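Local coordinates for 455aa long hypothetical phospho-sugar mutase (Sulfolobus tokodaii, PDB 2F7L), which interconverts the 6-phosphate and 1-phosphate forms of glucosamine and of galactosamine in a magnesium-dependent reaction on the route to UDP-N-acetylhexosamines, at residues R44-G49 and L206-S211; L176-N181 and Y200-N205; L186-V191 and D341-F346; E224-V229 and I248-E253. One frame throughout, in Å; residues are numbered along the deposited sequence.

Interaction 1 (R44-G49 and L206-S211); sequences RDVRAG and LDPLFS
The loop 44-49 comes closest to the loop 206-211 where the CA atoms of R47 and P208 lie 4.6 Å apart, and no hydrogen bond joins the two; the contact is van der Waals. V46 is the main inserted side chain, and its two methyls part. CG1 sits between the backbone N and carbonyl carbon (chi1 79°) and reaches F210 CZ at 3.6 Å, approaching the ring obliquely; CG2 turns to L206 CB at 3.8 Å. P208 lays its CB against the backbone, 3.6 Å from A48 N.

The partner loop is shaped by a type I turn from D207 to F210, closed by F210 N to D207 O at 2.9 Å. That oxygen stands over the centre of the F210 ring. R47 has its CB directed away from 206-211, yet its CG lies at the edge of the F210 ring, 4.4 Å from CE2. D45 grips R47 twice: OD1 takes R47 N at 2.8 Å in an Asx turn, from well above the carboxylate plane, and OD2 pairs with R47 NE at 3.0 Å. NH1 and NH2 of R47 hydrogen-bond to the carbonyls of S97, N99 and P100, the loop of the phosphoserine site inferred from relatives.

The contact thus joins the domain I loop between strand 39-44 and helix 50-63 to the domain II loop between strand 198-201 and helix 223-231, with L206 also touching strand 67-73.

Interaction 2 (L176-N181 and Y200-N205); sequences LIDPAN and YTINGN
D178 and N203 run alongside one another in the same direction, with the carboxylate and amide planes turned 46° apart. N203 ND2 reaches D178 OD1 at 3.3 Å, a weak bond by its length. The same oxygen accepts A180 N at 3.3 Å from above the carboxylate plane, which makes an Asx turn at the end of the strand, while OD2 forms a salt bridge with R213. D178 CG is anti to the backbone N (chi1 -173°), which keeps the carboxylate alongside I202 as well: I202 CG2 rests 3.5 Å from D178 CG. Earlier on the strand, L176 slants across I202, and their CD2 and CG2 methyls meet at 4.1 Å.

N181 and N205 also extend together, but these amides do not bond to one another. N181 ND2 instead donates to the backbone N205 O at 3.1 Å, almost straight (174°), with the acceptor lying in the N181 amide plane. Its backbone N donates to N203 O at 2.9 Å, so N181 holds the loop 203-205 at two carbonyls. Close to the same N203 carbonyl oxygen lies P179, through CG.

Upstream, the pairing is regular parallel sheet: I177 N donates to Y200 O at 2.8 Å and I202 N to I177 O at 2.9 Å. Strands 174-178 and 198-201 are the two strands of a beta-alpha-beta unit, with 198-201 at the sheet edge. Its connecting helix 188-194 packs on I177, whereas helix 223-231 covers the other face, at L176, D178 and I202.

Interaction 3 (L186-V191 and D341-F346); sequences LSTPLV and DGAMSF
The F346 ring and A343 form the packed side of this contact. T188 CG2 lies over one face of the ring, 4.1 Å from F346 CD2 and offset toward the rim. F346 CG is anti to the backbone N (chi1 167°), which carries the ring across to the first turn of helix 188-194. A343 fills the middle with its small side chain, its CB 3.9 Å from T188 OG1. V191 faces both A343 and F346, although its CG2 methyl is placed less surely.

The T188 hydroxyl is the polar side. It makes no bond to 341-346 and is hydrogen-bonded instead to H240, next in sequence to the probable magnesium ligand D241. The loose side is at P189, partly exposed, whose CB points away and which touches nothing in 341-346.

Both segments begin their helices here, but only one start has a side-chain cap. D341 OD1 accepts M344 N at 2.8 Å, and D341 O receives both N and OG of S345; S187, at the equivalent position, makes no such bond.

Two helix N-terminal turns, meeting through A343, T188, V191 and the F346 ring, thus form a buried interface between alpha/beta/alpha domains II and III of a phosphohexose mutase.

Interaction 4 (E224-V229 and I248-E253); sequences ETAEVV and IFIDSE
I250 is the centre of this contact, and V229 meets it most broadly. V229 CG2 lies 3.7 Å from I250 CG2, the two side chains crossing at a slant, while V229 CG1 reaches past to the backbone, 3.7 Å from D251 O. The longer branch of I250 goes elsewhere: CG1 anti to the carbonyl carbon (chi1 -54°), with an extended chi2 (176°), carries CD1 to T225 OG1 at 3.7 Å and to A226 CA at 4.1 Å. A226 adds its CB, 4.4 Å from I250 CG2. No hydrogen bond links the segments, and every touching residue is buried.

A second shell of bonds surrounds these residues. In the helix, V229 N bonds T225 O at 2.7 Å, which sets T225 and V229 one turn apart, with I250 spanning both. T225 OG1, met by the isoleucine methyl, has a weak bond to L222 O. On the strand side, I250 is hydrogen-bonded through its backbone to G237 of the neighbouring strand. Beyond it, D251 turns its CB away from the helix; OD2 forms a salt bridge with R255 and a bond with Q257, and OD1 weakly accepts E253 N. S252 is tied by N and OG to S360 and A361 at helix 360-365, anchoring the chain just past I250.

The axes of helix 224-229 and strand 248-251 pass 9.1 Å apart at 39°, a helix laid over a sheet. Strand 248-251 is the antiparallel edge of the mixed four-stranded sheet in domain II, and helix 223-231 belongs to one of the outer helical layers of the alpha/beta/alpha sandwich.

Interactions 2 and 4 belong to one sheet in domain II: the first, partly buried, pairs one edge strand with its neighbour; the second, buried, covers the opposite edge with helix 223-231, and L176 touches that helix from the first. Interaction 3 uses the other face, where T188 meets I177 CD1 and F249 of interaction 4 reaches F346. Interactions 1 and 3 both join domains, yet one is a partly buried meeting of loops near the probable catalytic site and the other a fully buried helix contact. Hydrogen bonds cross only interaction 2; the others meet by van der Waals packing, mostly of apolar groups. Interaction 1 continues into interaction 2 where D207 N probably bonds N181 O.

Interaction 1 (R44-G49 and L206-S211)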
loop_
_atom_site.group_PDB
_atom_site.type_symbol
_atom_site.label_atom_id
_atom_site.label_comp_id
_atom_site.label_asym_id
_atom_site.label_seq_id
_atom_site.Cartn_x
_atom_site.Cartn_y
_atom_site.Cartn_z
ATOM N N ARG A 44 5.087 15.410 -1.835
ATOM C CA ARG A 44 6.236 14.488 -1.706
ATOM C C ARG A 44 6.410 13.823 -0.349
ATOM O O ARG A 44 5.916 14.306 0.666
ATOM C CB ARG A 44 7.543 15.216 -2.023
ATOM C CG ARG A 44 8.062 16.080 -0.888
ATOM C CD ARG A 44 9.239 16.895 -1.370
ATOM N NE ARG A 44 10.321 16.914 -0.396
ATOM C CZ ARG A 44 10.477 17.853 0.534
ATOM N NH1 ARG A 44 9.611 18.869 0.613
ATOM N NH2 ARG A 44 11.500 17.773 1.390
ATOM N N ASP A 45 7.111 12.700 -0.335
ATOM C CA ASP A 45 7.357 12.053 0.925
ATOM C C ASP A 45 8.701 12.598 1.424
ATOM O O ASP A 45 9.159 13.652 0.984
ATOM C CB ASP A 45 7.361 10.534 0.773
ATOM C CG ASP A 45 8.592 10.013 0.064
ATOM O OD1 ASP A 45 9.508 10.815 -0.240
ATOM O OD2 ASP A 45 8.639 8.789 -0.179
ATOM N N VAL A 46 9.368 11.897 2.317
ATOM C CA VAL A 46 10.592 12.463 2.848
ATOM C C VAL A 46 11.890 12.206 2.101
ATOM O O VAL A 46 12.897 12.825 2.409
ATOM C CB VAL A 46 10.772 12.018 4.336
ATOM C CG1 VAL A 46 11.319 10.588 4.405
ATOM C CG2 VAL A 46 11.670 12.991 5.074
ATOM N N ARG A 47 11.861 11.338 1.105
ATOM C CA ARG A 47 13.075 10.929 0.390
ATOM C C ARG A 47 14.141 11.904 -0.123
ATOM O O ARG A 47 13.914 13.075 -0.342
ATOM C CB ARG A 47 12.683 9.981 -0.743
ATOM C CG ARG A 47 12.090 8.696 -0.260
ATOM C CD ARG A 47 11.329 8.016 -1.362
ATOM N NE ARG A 47 10.703 6.781 -0.895
ATOM C CZ ARG A 47 11.371 5.671 -0.571
ATOM N NH1 ARG A 47 12.702 5.632 -0.668
ATOM N NH2 ARG A 47 10.703 4.602 -0.139
ATOM N N ALA A 48 15.328 11.349 -0.308
ATOM C CA ALA A 48 16.512 12.041 -0.773
ATOM C C ALA A 48 16.386 13.041 -1.925
ATOM O O ALA A 48 16.932 14.142 -1.852
ATOM C CB ALA A 48 17.582 11.021 -1.101
ATOM N N GLY A 49 15.707 12.737 -3.008
ATOM C CA GLY A 49 15.713 13.797 -4.019
ATOM C C GLY A 49 14.547 14.776 -3.952
ATOM O O GLY A 49 14.244 15.477 -4.919
ATOM N N LEU A 206 11.836 13.452 10.800
ATOM C CA LEU A 206 12.019 13.253 9.366
ATOM C C LEU A 206 13.473 13.072 8.996
ATOM O O LEU A 206 14.304 13.923 9.302
ATOM C CB LEU A 206 11.450 14.437 8.597
ATOM C CG LEU A 206 9.941 14.642 8.784
ATOM C CD1 LEU A 206 9.509 15.904 8.059
ATOM C CD2 LEU A 206 9.170 13.429 8.254
ATOM N N ASP A 207 13.790 11.959 8.340
ATOM C CA ASP A 207 15.171 11.715 7.944
ATOM C C ASP A 207 15.302 10.886 6.675
ATOM O O ASP A 207 15.272 9.655 6.721
ATOM C CB ASP A 207 15.923 11.023 9.060
ATOM C CG ASP A 207 17.407 11.019 8.809
ATOM O OD1 ASP A 207 17.797 11.483 7.705
ATOM O OD2 ASP A 207 18.180 10.569 9.695
ATOM N N PRO A 208 15.482 11.544 5.518
ATOM C CA PRO A 208 15.602 10.767 4.289
ATOM C C PRO A 208 16.733 9.715 4.305
ATOM O O PRO A 208 16.936 9.010 3.316
ATOM C CB PRO A 208 15.808 11.843 3.236
ATOM C CG PRO A 208 16.641 12.817 3.952
ATOM C CD PRO A 208 15.911 12.932 5.287
ATOM N N LEU A 209 17.482 9.600 5.396
ATOM C CA LEU A 209 18.532 8.576 5.427
ATOM C C LEU A 209 18.079 7.267 6.058
ATOM O O LEU A 209 18.799 6.278 5.987
ATOM C CB LEU A 209 19.805 9.079 6.123
ATOM C CG LEU A 209 20.884 9.558 5.143
ATOM C CD1 LEU A 209 20.212 10.359 4.024
ATOM C CD2 LEU A 209 21.935 10.406 5.842
ATOM N N PHE A 210 16.890 7.267 6.658
ATOM C CA PHE A 210 16.311 6.081 7.277
ATOM C C PHE A 210 17.301 5.255 8.072
ATOM O O PHE A 210 17.307 4.037 8.027
ATOM C CB PHE A 210 15.666 5.222 6.207
ATOM C CG PHE A 210 14.574 5.911 5.476
ATOM C CD1 PHE A 210 13.311 6.030 6.040
ATOM C CD2 PHE A 210 14.801 6.448 4.216
ATOM C CE1 PHE A 210 12.289 6.666 5.360
ATOM C CE2 PHE A 210 13.784 7.088 3.525
ATOM C CZ PHE A 210 12.526 7.195 4.098
ATOM N N SER A 211 18.151 5.946 8.795
ATOM C CA SER A 211 19.150 5.322 9.633
ATOM C C SER A 211 18.641 4.191 10.523
ATOM O O SER A 211 19.248 3.132 10.582
ATOM C CB SER A 211 19.773 6.398 10.511
ATOM O OG SER A 211 20.398 5.805 11.617
#

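Interaction 2 (L176-N181 and Y200-N205)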
loop_
_atom_site.group_PDB
_atom_site.type_symbol
_atom_site.label_atom_id
_atom_site.label_comp_id
_atom_site.label_asym_id
_atom_site.label_seq_id
_atom_site.Cartn_x
_atom_site.Cartn_y
_atom_site.Cartn_z
ATOM N N LEU A 176 2.050 3.331 20.239
ATOM C CA LEU A 176 3.395 3.639 19.723
ATOM C C LEU A 176 3.282 3.732 18.199
ATOM O O LEU A 176 2.628 2.907 17.562
ATOM C CB LEU A 176 4.430 2.579 20.118
ATOM C CG LEU A 176 5.756 2.751 19.371
ATOM C CD1 LEU A 176 6.943 2.193 20.128
ATOM C CD2 LEU A 176 5.614 2.034 18.042
ATOM N N ILE A 177 3.910 4.756 17.629
ATOM C CA ILE A 177 3.880 4.987 16.192
ATOM C C ILE A 177 5.286 5.035 15.582
ATOM O O ILE A 177 6.145 5.807 16.012
ATOM C CB ILE A 177 3.138 6.290 15.895
ATOM C CG1 ILE A 177 1.678 6.172 16.353
ATOM C CG2 ILE A 177 3.208 6.599 14.429
ATOM C CD1 ILE A 177 0.842 7.440 16.181
ATOM N N ASP A 178 5.507 4.173 14.587
ATOM C CA ASP A 178 6.783 4.071 13.881
ATOM C C ASP A 178 6.579 4.509 12.436
ATOM O O ASP A 178 6.304 3.688 11.554
ATOM C CB ASP A 178 7.286 2.625 13.929
ATOM C CG ASP A 178 8.706 2.461 13.366
ATOM O OD1 ASP A 178 9.321 3.462 12.944
ATOM O OD2 ASP A 178 9.205 1.313 13.353
ATOM N N PRO A 179 6.695 5.825 12.178
ATOM C CA PRO A 179 6.520 6.382 10.837
ATOM C C PRO A 179 7.734 6.197 9.943
ATOM O O PRO A 179 7.771 6.711 8.818
ATOM C CB PRO A 179 6.216 7.842 11.124
ATOM C CG PRO A 179 7.034 8.098 12.316
ATOM C CD PRO A 179 6.778 6.909 13.170
ATOM N N ALA A 180 8.729 5.473 10.447
ATOM C CA ALA A 180 9.946 5.188 9.687
ATOM C C ALA A 180 10.719 6.415 9.230
ATOM O O ALA A 180 11.212 6.474 8.111
ATOM C CB ALA A 180 9.616 4.299 8.479
ATOM N N ASN A 181 10.841 7.389 10.112
ATOM C CA ASN A 181 11.577 8.610 9.800
ATOM C C ASN A 181 10.988 9.387 8.633
ATOM O O ASN A 181 11.641 10.269 8.065
ATOM C CB ASN A 181 13.023 8.254 9.526
ATOM C CG ASN A 181 13.723 7.800 10.761
ATOM O OD1 ASN A 181 14.339 6.728 10.804
ATOM N ND2 ASN A 181 13.636 8.616 11.791
ATOM N N TYR A 200 3.563 7.703 21.802
ATOM C CA TYR A 200 5.008 7.504 21.817
ATOM C C TYR A 200 5.383 7.200 20.371
ATOM O O TYR A 200 4.793 6.296 19.753
ATOM C CB TYR A 200 5.407 6.290 22.655
ATOM C CG TYR A 200 5.022 6.340 24.107
ATOM C CD1 TYR A 200 3.727 6.025 24.509
ATOM C CD2 TYR A 200 5.957 6.695 25.086
ATOM C CE1 TYR A 200 3.368 6.060 25.841
ATOM C CE2 TYR A 200 5.612 6.735 26.422
ATOM C CZ TYR A 200 4.314 6.416 26.792
ATOM O OH TYR A 200 3.950 6.455 28.109
ATOM N N THR A 201 6.333 7.935 19.809
ATOM C CA THR A 201 6.715 7.624 18.453
ATOM C C THR A 201 8.192 7.317 18.426
ATOM O O THR A 201 9.016 7.957 19.109
ATOM C CB THR A 201 6.425 8.772 17.435
ATOM O OG1 THR A 201 7.467 9.748 17.509
ATOM C CG2 THR A 201 5.092 9.434 17.713
ATOM N N ILE A 202 8.511 6.294 17.646
ATOM C CA ILE A 202 9.878 5.868 17.465
ATOM C C ILE A 202 10.108 6.298 16.026
ATOM O O ILE A 202 9.251 6.111 15.154
ATOM C CB ILE A 202 10.028 4.314 17.696
ATOM C CG1 ILE A 202 11.469 3.886 17.532
ATOM C CG2 ILE A 202 9.230 3.528 16.695
ATOM C CD1 ILE A 202 12.429 4.741 18.258
ATOM N N ASN A 203 11.234 6.963 15.805
ATOM C CA ASN A 203 11.588 7.448 14.478
ATOM C C ASN A 203 10.576 8.444 13.916
ATOM O O ASN A 203 10.261 8.424 12.730
ATOM C CB ASN A 203 11.756 6.238 13.568
ATOM C CG ASN A 203 12.734 5.254 14.149
ATOM O OD1 ASN A 203 13.831 5.650 14.578
ATOM N ND2 ASN A 203 12.353 3.979 14.192
ATOM N N GLY A 204 10.087 9.324 14.789
ATOM C CA GLY A 204 9.101 10.314 14.394
ATOM C C GLY A 204 9.708 11.535 13.734
ATOM O O GLY A 204 8.990 12.373 13.201
ATOM N N ASN A 205 11.025 11.663 13.793
ATOM C CA ASN A 205 11.680 12.791 13.141
ATOM C C ASN A 205 11.892 12.444 11.662
ATOM O O ASN A 205 12.084 11.276 11.310
ATOM C CB ASN A 205 13.023 13.103 13.813
ATOM C CG ASN A 205 13.991 11.943 13.755
ATOM O OD1 ASN A 205 15.079 12.070 13.221
ATOM N ND2 ASN A 205 13.599 10.809 14.314
#

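Interaction 3 (L186-V191 and D341-F346)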
loop_
_atom_site.group_PDB
_atom_site.type_symbol
_atom_site.label_atom_id
_atom_site.label_comp_id
_atom_site.label_asym_id
_atom_site.label_seq_id
_atom_site.Cartn_x
_atom_site.Cartn_y
_atom_site.Cartn_z
ATOM N N LEU A 186 3.704 13.142 10.159
ATOM C CA LEU A 186 2.994 14.414 10.066
ATOM C C LEU A 186 1.500 14.230 10.206
ATOM O O LEU A 186 0.760 15.214 10.255
ATOM C CB LEU A 186 3.243 15.099 8.714
ATOM C CG LEU A 186 4.684 15.289 8.275
ATOM C CD1 LEU A 186 4.749 15.866 6.865
ATOM C CD2 LEU A 186 5.377 16.182 9.276
ATOM N N SER A 187 1.041 12.985 10.260
ATOM C CA SER A 187 -0.389 12.786 10.361
ATOM C C SER A 187 -0.917 11.684 11.291
ATOM O O SER A 187 -1.898 11.896 12.004
ATOM C CB SER A 187 -0.960 12.610 8.949
ATOM O OG SER A 187 -0.430 11.471 8.319
ATOM N N THR A 188 -0.301 10.507 11.292
ATOM C CA THR A 188 -0.813 9.454 12.164
ATOM C C THR A 188 -0.858 9.935 13.622
ATOM O O THR A 188 -1.838 9.712 14.322
ATOM C CB THR A 188 0.017 8.130 12.002
ATOM O OG1 THR A 188 -0.142 7.659 10.664
ATOM C CG2 THR A 188 -0.474 7.018 12.950
ATOM N N PRO A 189 0.193 10.629 14.085
ATOM C CA PRO A 189 0.180 11.105 15.469
ATOM C C PRO A 189 -0.942 12.119 15.708
ATOM O O PRO A 189 -1.479 12.236 16.809
ATOM C CB PRO A 189 1.572 11.724 15.631
ATOM C CG PRO A 189 2.382 10.951 14.713
ATOM C CD PRO A 189 1.513 10.860 13.491
ATOM N N LEU A 190 -1.290 12.858 14.667
ATOM C CA LEU A 190 -2.335 13.844 14.792
ATOM C C LEU A 190 -3.652 13.123 14.972
ATOM O O LEU A 190 -4.460 13.506 15.813
ATOM C CB LEU A 190 -2.351 14.743 13.553
ATOM C CG LEU A 190 -1.850 16.201 13.642
ATOM C CD1 LEU A 190 -0.755 16.385 14.645
ATOM C CD2 LEU A 190 -1.390 16.600 12.274
ATOM N N VAL A 191 -3.881 12.067 14.207
ATOM C CA VAL A 191 -5.140 11.350 14.384
ATOM C C VAL A 191 -5.160 10.752 15.801
ATOM O O VAL A 191 -6.187 10.807 16.475
ATOM C CB VAL A 191 -5.365 10.242 13.286
ATOM C CG1 VAL A 191 -5.435 10.869 11.918
ATOM C CG2 VAL A 191 -4.245 9.260 13.293
ATOM N N ASP A 341 -4.712 3.389 3.056
ATOM C CA ASP A 341 -4.546 4.549 3.923
ATOM C C ASP A 341 -4.156 4.140 5.348
ATOM O O ASP A 341 -5.009 3.782 6.152
ATOM C CB ASP A 341 -5.866 5.330 3.913
ATOM C CG ASP A 341 -5.747 6.692 4.546
ATOM O OD1 ASP A 341 -5.201 6.790 5.669
ATOM O OD2 ASP A 341 -6.217 7.670 3.930
ATOM N N GLY A 342 -2.863 4.210 5.658
ATOM C CA GLY A 342 -2.364 3.824 6.974
ATOM C C GLY A 342 -2.985 4.478 8.205
ATOM O O GLY A 342 -3.287 3.807 9.199
ATOM N N ALA A 343 -3.163 5.793 8.172
ATOM C CA ALA A 343 -3.758 6.452 9.314
ATOM C C ALA A 343 -5.195 6.004 9.370
ATOM O O ALA A 343 -5.703 5.700 10.457
ATOM C CB ALA A 343 -3.692 7.967 9.180
ATOM N N MET A 344 -5.852 5.937 8.212
ATOM C CA MET A 344 -7.248 5.522 8.220
ATOM C C MET A 344 -7.353 4.181 8.913
ATOM O O MET A 344 -8.307 3.923 9.646
ATOM C CB MET A 344 -7.823 5.395 6.812
ATOM C CG MET A 344 -9.337 5.097 6.781
ATOM S SD MET A 344 -10.403 6.462 7.340
ATOM C CE MET A 344 -10.575 6.081 9.094
ATOM N N SER A 345 -6.353 3.336 8.681
ATOM C CA SER A 345 -6.330 2.011 9.256
ATOM C C SER A 345 -6.110 2.055 10.744
ATOM O O SER A 345 -6.779 1.344 11.485
ATOM C CB SER A 345 -5.233 1.193 8.602
ATOM O OG SER A 345 -5.436 1.165 7.212
ATOM N N PHE A 346 -5.156 2.871 11.173
ATOM C CA PHE A 346 -4.844 3.005 12.590
ATOM C C PHE A 346 -6.090 3.459 13.380
ATOM O O PHE A 346 -6.336 3.001 14.504
ATOM C CB PHE A 346 -3.713 4.018 12.771
ATOM C CG PHE A 346 -3.520 4.466 14.193
ATOM C CD1 PHE A 346 -2.870 3.659 15.110
ATOM C CD2 PHE A 346 -3.994 5.702 14.615
ATOM C CE1 PHE A 346 -2.687 4.074 16.425
ATOM C CE2 PHE A 346 -3.817 6.123 15.931
ATOM C CZ PHE A 346 -3.161 5.304 16.836
#

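Interaction 4 (E224-V229 and I248-E253)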
loop_
_atom_site.group_PDB
_atom_site.type_symbol
_atom_site.label_atom_id
_atom_site.label_comp_id
_atom_site.label_asym_id
_atom_site.label_seq_id
_atom_site.Cartn_x
_atom_site.Cartn_y
_atom_site.Cartn_z
ATOM N N GLU A 224 13.221 -4.349 16.160
ATOM C CA GLU A 224 13.482 -3.524 17.329
ATOM C C GLU A 224 12.320 -2.697 17.848
ATOM O O GLU A 224 12.205 -2.500 19.062
ATOM C CB GLU A 224 14.649 -2.590 17.070
ATOM C CG GLU A 224 15.920 -3.258 16.670
ATOM C CD GLU A 224 16.969 -2.234 16.363
ATOM O OE1 GLU A 224 16.697 -1.374 15.491
ATOM O OE2 GLU A 224 18.054 -2.263 16.998
ATOM N N THR A 225 11.459 -2.192 16.971
ATOM C CA THR A 225 10.377 -1.402 17.518
ATOM C C THR A 225 9.425 -2.354 18.254
ATOM O O THR A 225 8.863 -1.993 19.290
ATOM C CB THR A 225 9.662 -0.530 16.430
ATOM O OG1 THR A 225 8.706 -1.319 15.725
ATOM C CG2 THR A 225 10.682 0.054 15.448
ATOM N N ALA A 226 9.270 -3.573 17.741
ATOM C CA ALA A 226 8.424 -4.576 18.398
ATOM C C ALA A 226 8.921 -4.681 19.848
ATOM O O ALA A 226 8.142 -4.869 20.791
ATOM C CB ALA A 226 8.557 -5.928 17.709
ATOM N N GLU A 227 10.233 -4.555 20.014
ATOM C CA GLU A 227 10.840 -4.590 21.327
ATOM C C GLU A 227 10.250 -3.471 22.176
ATOM O O GLU A 227 9.498 -3.720 23.104
ATOM C CB GLU A 227 12.327 -4.341 21.211
ATOM C CG GLU A 227 13.130 -5.191 22.117
ATOM C CD GLU A 227 12.921 -6.634 21.775
ATOM O OE1 GLU A 227 12.155 -7.328 22.498
ATOM O OE2 GLU A 227 13.517 -7.052 20.751
ATOM N N VAL A 228 10.606 -2.231 21.840
ATOM C CA VAL A 228 10.126 -1.076 22.572
ATOM C C VAL A 228 8.612 -1.103 22.763
ATOM O O VAL A 228 8.107 -0.563 23.742
ATOM C CB VAL A 228 10.547 0.261 21.894
ATOM C CG1 VAL A 228 12.048 0.299 21.708
ATOM C CG2 VAL A 228 9.876 0.407 20.564
ATOM N N VAL A 229 7.878 -1.714 21.839
ATOM C CA VAL A 229 6.426 -1.793 22.021
ATOM C C VAL A 229 6.206 -2.467 23.379
ATOM O O VAL A 229 5.510 -1.946 24.261
ATOM C CB VAL A 229 5.740 -2.672 20.943
ATOM C CG1 VAL A 229 4.448 -3.237 21.489
ATOM C CG2 VAL A 229 5.450 -1.860 19.705
ATOM N N ILE A 248 1.233 -1.805 9.303
ATOM C CA ILE A 248 1.233 -3.120 9.915
ATOM C C ILE A 248 1.326 -2.889 11.422
ATOM O O ILE A 248 2.120 -2.070 11.892
ATOM C CB ILE A 248 2.368 -4.059 9.401
ATOM C CG1 ILE A 248 3.706 -3.373 9.483
ATOM C CG2 ILE A 248 2.081 -4.520 7.967
ATOM C CD1 ILE A 248 4.800 -4.258 8.994
ATOM N N PHE A 249 0.466 -3.584 12.165
ATOM C CA PHE A 249 0.374 -3.438 13.616
ATOM C C PHE A 249 1.190 -4.377 14.478
ATOM O O PHE A 249 1.643 -5.438 14.038
ATOM C CB PHE A 249 -1.093 -3.535 14.057
ATOM C CG PHE A 249 -1.993 -2.509 13.414
ATOM C CD1 PHE A 249 -2.490 -2.707 12.129
ATOM C CD2 PHE A 249 -2.339 -1.339 14.096
ATOM C CE1 PHE A 249 -3.326 -1.763 11.527
ATOM C CE2 PHE A 249 -3.178 -0.378 13.500
ATOM C CZ PHE A 249 -3.674 -0.592 12.210
ATOM N N ILE A 250 1.359 -3.963 15.727
ATOM C CA ILE A 250 2.104 -4.727 16.723
ATOM C C ILE A 250 1.246 -4.683 17.978
ATOM O O ILE A 250 1.050 -3.610 18.538
ATOM C CB ILE A 250 3.469 -4.069 16.998
ATOM C CG1 ILE A 250 4.217 -3.876 15.676
ATOM C CG2 ILE A 250 4.291 -4.937 17.928
ATOM C CD1 ILE A 250 5.538 -3.144 15.824
ATOM N N ASP A 251 0.722 -5.831 18.408
ATOM C CA ASP A 251 -0.148 -5.876 19.588
ATOM C C ASP A 251 0.553 -5.771 20.942
ATOM O O ASP A 251 1.787 -5.722 21.033
ATOM C CB ASP A 251 -0.991 -7.140 19.579
ATOM C CG ASP A 251 -0.153 -8.396 19.729
ATOM O OD1 ASP A 251 0.962 -8.306 20.307
ATOM O OD2 ASP A 251 -0.621 -9.474 19.276
ATOM N N SER A 252 -0.262 -5.743 21.994
ATOM C CA SER A 252 0.206 -5.624 23.379
ATOM C C SER A 252 1.320 -6.593 23.773
ATOM O O SER A 252 2.126 -6.285 24.644
ATOM C CB SER A 252 -0.981 -5.790 24.316
ATOM O OG SER A 252 -2.028 -6.494 23.659
ATOM N N GLU A 253 1.364 -7.758 23.129
ATOM C CA GLU A 253 2.393 -8.758 23.411
ATOM C C GLU A 253 3.730 -8.365 22.818
ATOM O O GLU A 253 4.762 -8.935 23.160
ATOM C CB GLU A 253 1.992 -10.125 22.851
ATOM C CG GLU A 253 0.680 -10.664 23.383
ATOM C CD GLU A 253 0.654 -10.796 24.904
ATOM O OE1 GLU A 253 1.486 -10.145 25.588
ATOM O OE2 GLU A 253 -0.221 -11.549 25.413
#